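Local coordinates for T9SS C-terminal target domain-containing protein (Bacteroides cellulosilyticus, PDB 5JVK) that is a family 39 glycoside hydrolase of a gut symbiont and probably hydrolyses O-glycosidic bonds within polysaccharide chains, at residues A[119-124]-A[376-381]; A[110-113]-A[117-120]. All coordinates share one frame; numbering follows the deposited sequence.

Contact 1. Residues A[119-124]-A[376-381]; sequences SKTFRL and YDFQND
The first and last units of a (beta/alpha)8 barrel meet here: helix 118-127, which follows the first barrel strand, receives Phe378 from the loop that leaves the eighth strand, 373-375. No hydrogen bond links the two segments; the join is made by the outer end of one phenyl ring. Phe378 carries its CG anti to the backbone N (chi1 -172°), which sends the ring out from the loop to the helix. There CZ lies 3.7 Å from CB of Leu124, which sits at the ring's edge and in its plane, and 3.6 Å from the carbonyl carbon C of Leu124. CE1 reaches back one turn, 3.9 Å from O of Thr121, while the methyl CG2 of Thr121 stands 4.2 Å from Phe378 CE1 as the two side chains pass in opposite directions. All three residues are buried. The Phe378 side chain also touches Val108 of strand 106-109, and the backbone of Phe378 is hydrogen-bonded to that of Cys109, so the loop is tied to the first strand as well as to its helix. Closure of first unit against eighth, continued here beyond the strands, is typical of the TIM-barrel fold.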
loop_
_atom_site.group_PDB
_atom_site.type_symbol
_atom_site.label_atom_id
_atom_site.label_comp_id
_atom_site.label_asym_id
_atom_site.label_seq_id
_atom_site.Cartn_x
_atom_site.Cartn_y
_atom_site.Cartn_z
ATOM N N SER A 119 10.496 15.070 -0.095
ATOM C CA SER A 119 11.188 14.514 -1.264
ATOM C C SER A 119 11.820 13.146 -0.979
ATOM O O SER A 119 11.781 12.261 -1.830
ATOM C CB SER A 119 12.249 15.491 -1.781
ATOM O OG SER A 119 13.170 15.821 -0.758
ATOM N N LYS A 120 12.383 12.978 0.218
ATOM C CA LYS A 120 12.979 11.703 0.637
ATOM C C LYS A 120 11.929 10.608 0.795
ATOM O O LYS A 120 12.099 9.507 0.274
ATOM C CB LYS A 120 13.755 11.870 1.949
ATOM C CG LYS A 120 14.503 10.618 2.398
ATOM C CD LYS A 120 15.623 10.927 3.383
ATOM C CE LYS A 120 15.113 11.435 4.724
ATOM N NZ LYS A 120 14.348 10.405 5.476
ATOM N N THR A 121 10.854 10.918 1.519
ATOM C CA THR A 121 9.747 9.978 1.733
ATOM C C THR A 121 9.097 9.562 0.406
ATOM O O THR A 121 8.824 8.381 0.206
ATOM C CB THR A 121 8.695 10.550 2.722
ATOM O OG1 THR A 121 9.262 10.600 4.039
ATOM C CG2 THR A 121 7.426 9.697 2.773
ATOM N N PHE A 122 8.876 10.521 -0.495
ATOM C CA PHE A 122 8.252 10.222 -1.796
ATOM C C PHE A 122 9.175 9.532 -2.795
ATOM O O PHE A 122 8.693 8.851 -3.700
ATOM C CB PHE A 122 7.595 11.464 -2.410
ATOM C CG PHE A 122 6.170 11.639 -1.982
ATOM C CD1 PHE A 122 5.866 12.127 -0.717
ATOM C CD2 PHE A 122 5.130 11.257 -2.820
ATOM C CE1 PHE A 122 4.548 12.260 -0.309
ATOM C CE2 PHE A 122 3.812 11.389 -2.421
ATOM C CZ PHE A 122 3.518 11.891 -1.164
ATOM N N ARG A 123 10.484 9.702 -2.631
ATOM C CA ARG A 123 11.469 8.909 -3.372
ATOM C C ARG A 123 11.408 7.442 -2.926
ATOM O O ARG A 123 11.506 6.532 -3.752
ATOM C CB ARG A 123 12.875 9.482 -3.165
ATOM C CG ARG A 123 13.969 8.875 -4.034
ATOM C CD ARG A 123 15.275 9.642 -3.851
ATOM N NE ARG A 123 16.459 8.787 -3.996
ATOM C CZ ARG A 123 17.695 9.104 -3.593
ATOM N NH1 ARG A 123 17.960 10.273 -3.006
ATOM N NH2 ARG A 123 18.689 8.234 -3.778
ATOM N N LEU A 124 11.237 7.225 -1.620
ATOM C CA LEU A 124 11.085 5.878 -1.064
ATOM C C LEU A 124 9.744 5.237 -1.446
ATOM O O LEU A 124 9.683 4.030 -1.669
ATOM C CB LEU A 124 11.258 5.897 0.460
ATOM C CG LEU A 124 12.663 6.257 0.958
ATOM C CD1 LEU A 124 12.638 6.768 2.388
ATOM C CD2 LEU A 124 13.600 5.067 0.844
ATOM N N TYR A 376 -2.110 0.182 4.256
ATOM C CA TYR A 376 -1.927 0.906 5.511
ATOM C C TYR A 376 -0.782 0.249 6.288
ATOM O O TYR A 376 -0.899 -0.922 6.638
ATOM C CB TYR A 376 -3.198 0.915 6.368
ATOM C CG TYR A 376 -3.050 1.862 7.533
ATOM C CD1 TYR A 376 -3.353 3.213 7.392
ATOM C CD2 TYR A 376 -2.540 1.424 8.758
ATOM C CE1 TYR A 376 -3.183 4.099 8.444
ATOM C CE2 TYR A 376 -2.367 2.303 9.820
ATOM C CZ TYR A 376 -2.690 3.639 9.657
ATOM O OH TYR A 376 -2.526 4.519 10.699
ATOM N N ASP A 377 0.330 0.943 6.551
ATOM C CA ASP A 377 0.680 2.266 6.009
ATOM C C ASP A 377 2.161 2.260 5.613
ATOM O O ASP A 377 2.821 1.219 5.711
ATOM C CB ASP A 377 0.330 3.391 7.006
ATOM C CG ASP A 377 1.026 3.251 8.360
ATOM O OD1 ASP A 377 1.771 2.274 8.599
ATOM O OD2 ASP A 377 0.812 4.144 9.203
ATOM N N PHE A 378 2.675 3.397 5.148
ATOM C CA PHE A 378 4.026 3.438 4.584
ATOM C C PHE A 378 5.121 3.285 5.631
ATOM O O PHE A 378 6.021 2.460 5.468
ATOM C CB PHE A 378 4.259 4.718 3.783
ATOM C CG PHE A 378 5.553 4.710 3.026
ATOM C CD1 PHE A 378 6.580 5.588 3.356
ATOM C CD2 PHE A 378 5.765 3.779 2.010
ATOM C CE1 PHE A 378 7.777 5.559 2.662
ATOM C CE2 PHE A 378 6.964 3.744 1.319
ATOM C CZ PHE A 378 7.971 4.636 1.645
ATOM N N GLN A 379 5.034 4.075 6.697
ATOM C CA GLN A 379 6.054 4.094 7.743
ATOM C C GLN A 379 5.442 3.738 9.092
ATOM O O GLN A 379 4.307 4.114 9.375
ATOM C CB GLN A 379 6.719 5.475 7.808
ATOM C CG GLN A 379 7.866 5.554 8.805
ATOM C CD GLN A 379 8.795 6.731 8.567
ATOM O OE1 GLN A 379 8.377 7.784 8.089
ATOM N NE2 GLN A 379 10.065 6.557 8.913
ATOM N N ASN A 380 6.201 3.003 9.909
ATOM C CA ASN A 380 5.823 2.724 11.297
ATOM C C ASN A 380 5.556 4.029 12.046
ATOM O O ASN A 380 6.405 4.919 12.062
ATOM C CB ASN A 380 6.932 1.943 12.028
ATOM C CG ASN A 380 6.926 0.454 11.712
ATOM O OD1 ASN A 380 6.030 -0.061 11.039
ATOM N ND2 ASN A 380 7.935 -0.250 12.212
ATOM N N ASP A 381 4.382 4.129 12.664
ATOM C CA ASP A 381 3.981 5.343 13.385
ATOM C C ASP A 381 4.713 5.538 14.717
ATOM O O ASP A 381 4.619 6.615 15.304
ATOM C CB ASP A 381 2.472 5.341 13.635
ATOM C CG ASP A 381 1.668 5.388 12.351
ATOM O OD1 ASP A 381 1.451 6.496 11.823
ATOM O OD2 ASP A 381 1.241 4.318 11.878
#

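Contact 2. Residues A[110-113]-A[117-120]; sequences VHPP and DYSK
This is a short-range apolar contact inside the first beta-to-alpha connection of the TIM barrel, where the loop after strand 106-109 folds against the start of helix 118-127. Pro113 and Tyr118 carry it. The CD methylene of Pro113 sits over one face of the Tyr118 ring, 3.9 Å from the ring centroid and 18° off the normal, a CH-pi contact displaced toward the phenol end: the nearest ring atom is CZ, 3.7 Å from Pro113 CD. The two side chains cross at about a right angle. Tyr118 has CG anti to its carbonyl carbon (chi1 -81°), and this turns the ring back along the loop, far enough for its OH to come 3.8 Å from CB of Pro112. Further out, the Tyr118 ring meets Phe158 of helix 153-164 edge-to-face and also touches His154 and Gln157, so it fills the space between the proline pair and helix 153-164. A leucine in place of Tyr118 would probably cost Pro113 CD its aromatic face and leave a gap beside Pro112 and Phe158. The neighbouring ring carbon of Pro113, CG, lies 4.0 Å from the carbonyl O of Asp117, the N-cap residue. The ammonium group of Lys120, NZ, forms a salt bridge with Asp115, between the two segments. In the cap, Lys120 N donates to Asp117 OD2 over 3.2 Å, at an N-H...O angle of 157°, and meets that oxygen from above the carboxylate plane.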
loop_
_atom_site.group_PDB
_atom_site.type_symbol
_atom_site.label_atom_id
_atom_site.label_comp_id
_atom_site.label_asym_id
_atom_site.label_seq_id
_atom_site.Cartn_x
_atom_site.Cartn_y
_atom_site.Cartn_z
ATOM N N VAL A 110 -0.101 7.389 3.654
ATOM C CA VAL A 110 1.087 8.160 4.030
ATOM C C VAL A 110 0.720 9.258 5.029
ATOM O O VAL A 110 -0.036 10.180 4.705
ATOM C CB VAL A 110 1.754 8.816 2.797
ATOM C CG1 VAL A 110 3.084 9.458 3.183
ATOM C CG2 VAL A 110 1.954 7.794 1.684
ATOM N N HIS A 111 1.262 9.148 6.239
ATOM C CA HIS A 111 1.191 10.223 7.226
ATOM C C HIS A 111 2.343 11.202 6.968
ATOM O O HIS A 111 3.311 10.841 6.289
ATOM C CB HIS A 111 1.288 9.657 8.642
ATOM C CG HIS A 111 0.206 8.680 8.973
ATOM N ND1 HIS A 111 -1.117 9.046 9.089
ATOM C CD2 HIS A 111 0.247 7.349 9.205
ATOM C CE1 HIS A 111 -1.843 7.984 9.384
ATOM N NE2 HIS A 111 -1.038 6.940 9.461
ATOM N N PRO A 112 2.247 12.443 7.497
ATOM C CA PRO A 112 3.351 13.404 7.343
ATOM C C PRO A 112 4.685 12.855 7.877
ATOM O O PRO A 112 4.691 12.230 8.945
ATOM C CB PRO A 112 2.892 14.602 8.180
ATOM C CG PRO A 112 1.409 14.521 8.171
ATOM C CD PRO A 112 1.085 13.056 8.171
ATOM N N PRO A 113 5.796 13.051 7.136
ATOM C CA PRO A 113 7.094 12.614 7.666
ATOM C C PRO A 113 7.496 13.375 8.929
ATOM O O PRO A 113 7.211 14.570 9.045
ATOM C CB PRO A 113 8.070 12.916 6.522
ATOM C CG PRO A 113 7.229 12.964 5.298
ATOM C CD PRO A 113 5.906 13.509 5.737
ATOM N N ASP A 117 10.759 15.939 5.545
ATOM C CA ASP A 117 11.492 15.786 4.292
ATOM C C ASP A 117 10.598 14.995 3.332
ATOM O O ASP A 117 10.638 13.759 3.292
ATOM C CB ASP A 117 12.824 15.072 4.562
ATOM C CG ASP A 117 13.734 15.009 3.342
ATOM O OD1 ASP A 117 14.925 14.692 3.529
ATOM O OD2 ASP A 117 13.286 15.263 2.204
ATOM N N TYR A 118 9.787 15.728 2.571
ATOM C CA TYR A 118 8.800 15.122 1.667
ATOM C C TYR A 118 9.429 14.472 0.435
ATOM O O TYR A 118 8.949 13.435 -0.024
ATOM C CB TYR A 118 7.728 16.145 1.251
ATOM C CG TYR A 118 6.649 16.336 2.298
ATOM C CD1 TYR A 118 5.367 15.806 2.117
ATOM C CD2 TYR A 118 6.911 17.024 3.484
ATOM C CE1 TYR A 118 4.378 15.971 3.079
ATOM C CE2 TYR A 118 5.927 17.192 4.451
ATOM C CZ TYR A 118 4.663 16.665 4.245
ATOM O OH TYR A 118 3.689 16.829 5.201
ATOM N N SER A 119 10.496 15.070 -0.095
ATOM C CA SER A 119 11.188 14.514 -1.264
ATOM C C SER A 119 11.820 13.146 -0.979
ATOM O O SER A 119 11.781 12.261 -1.830
ATOM C CB SER A 119 12.249 15.491 -1.781
ATOM O OG SER A 119 13.170 15.821 -0.758
ATOM N N LYS A 120 12.383 12.978 0.218
ATOM C CA LYS A 120 12.979 11.703 0.637
ATOM C C LYS A 120 11.929 10.608 0.795
ATOM O O LYS A 120 12.099 9.507 0.274
ATOM C CB LYS A 120 13.755 11.870 1.949
ATOM C CG LYS A 120 14.503 10.618 2.398
ATOM C CD LYS A 120 15.623 10.927 3.383
ATOM C CE LYS A 120 15.113 11.435 4.724
ATOM N NZ LYS A 120 14.348 10.405 5.476
#

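In the fold
Contacts 1 and 2 lie about 6 Å apart, centre to centre, and share helix 118-127: contact 2 secures its first turn to the preceding loop, and contact 1 seats Phe378 against the next turn. Thr121 and Pro113 bridge them, with Thr121 OG1 3.4 Å from Pro113 CG. A second bridge runs through His111, whose NE2 is 3.1 Å from Tyr376 OH, a probable hydrogen bond, and whose ring also packs beside Asp377 and Asp381. The loops after the first and eighth strands are thus linked twice, through the helix and through His111. In TIM-barrel glycosidases the active site lies at this C-terminal end of the strands.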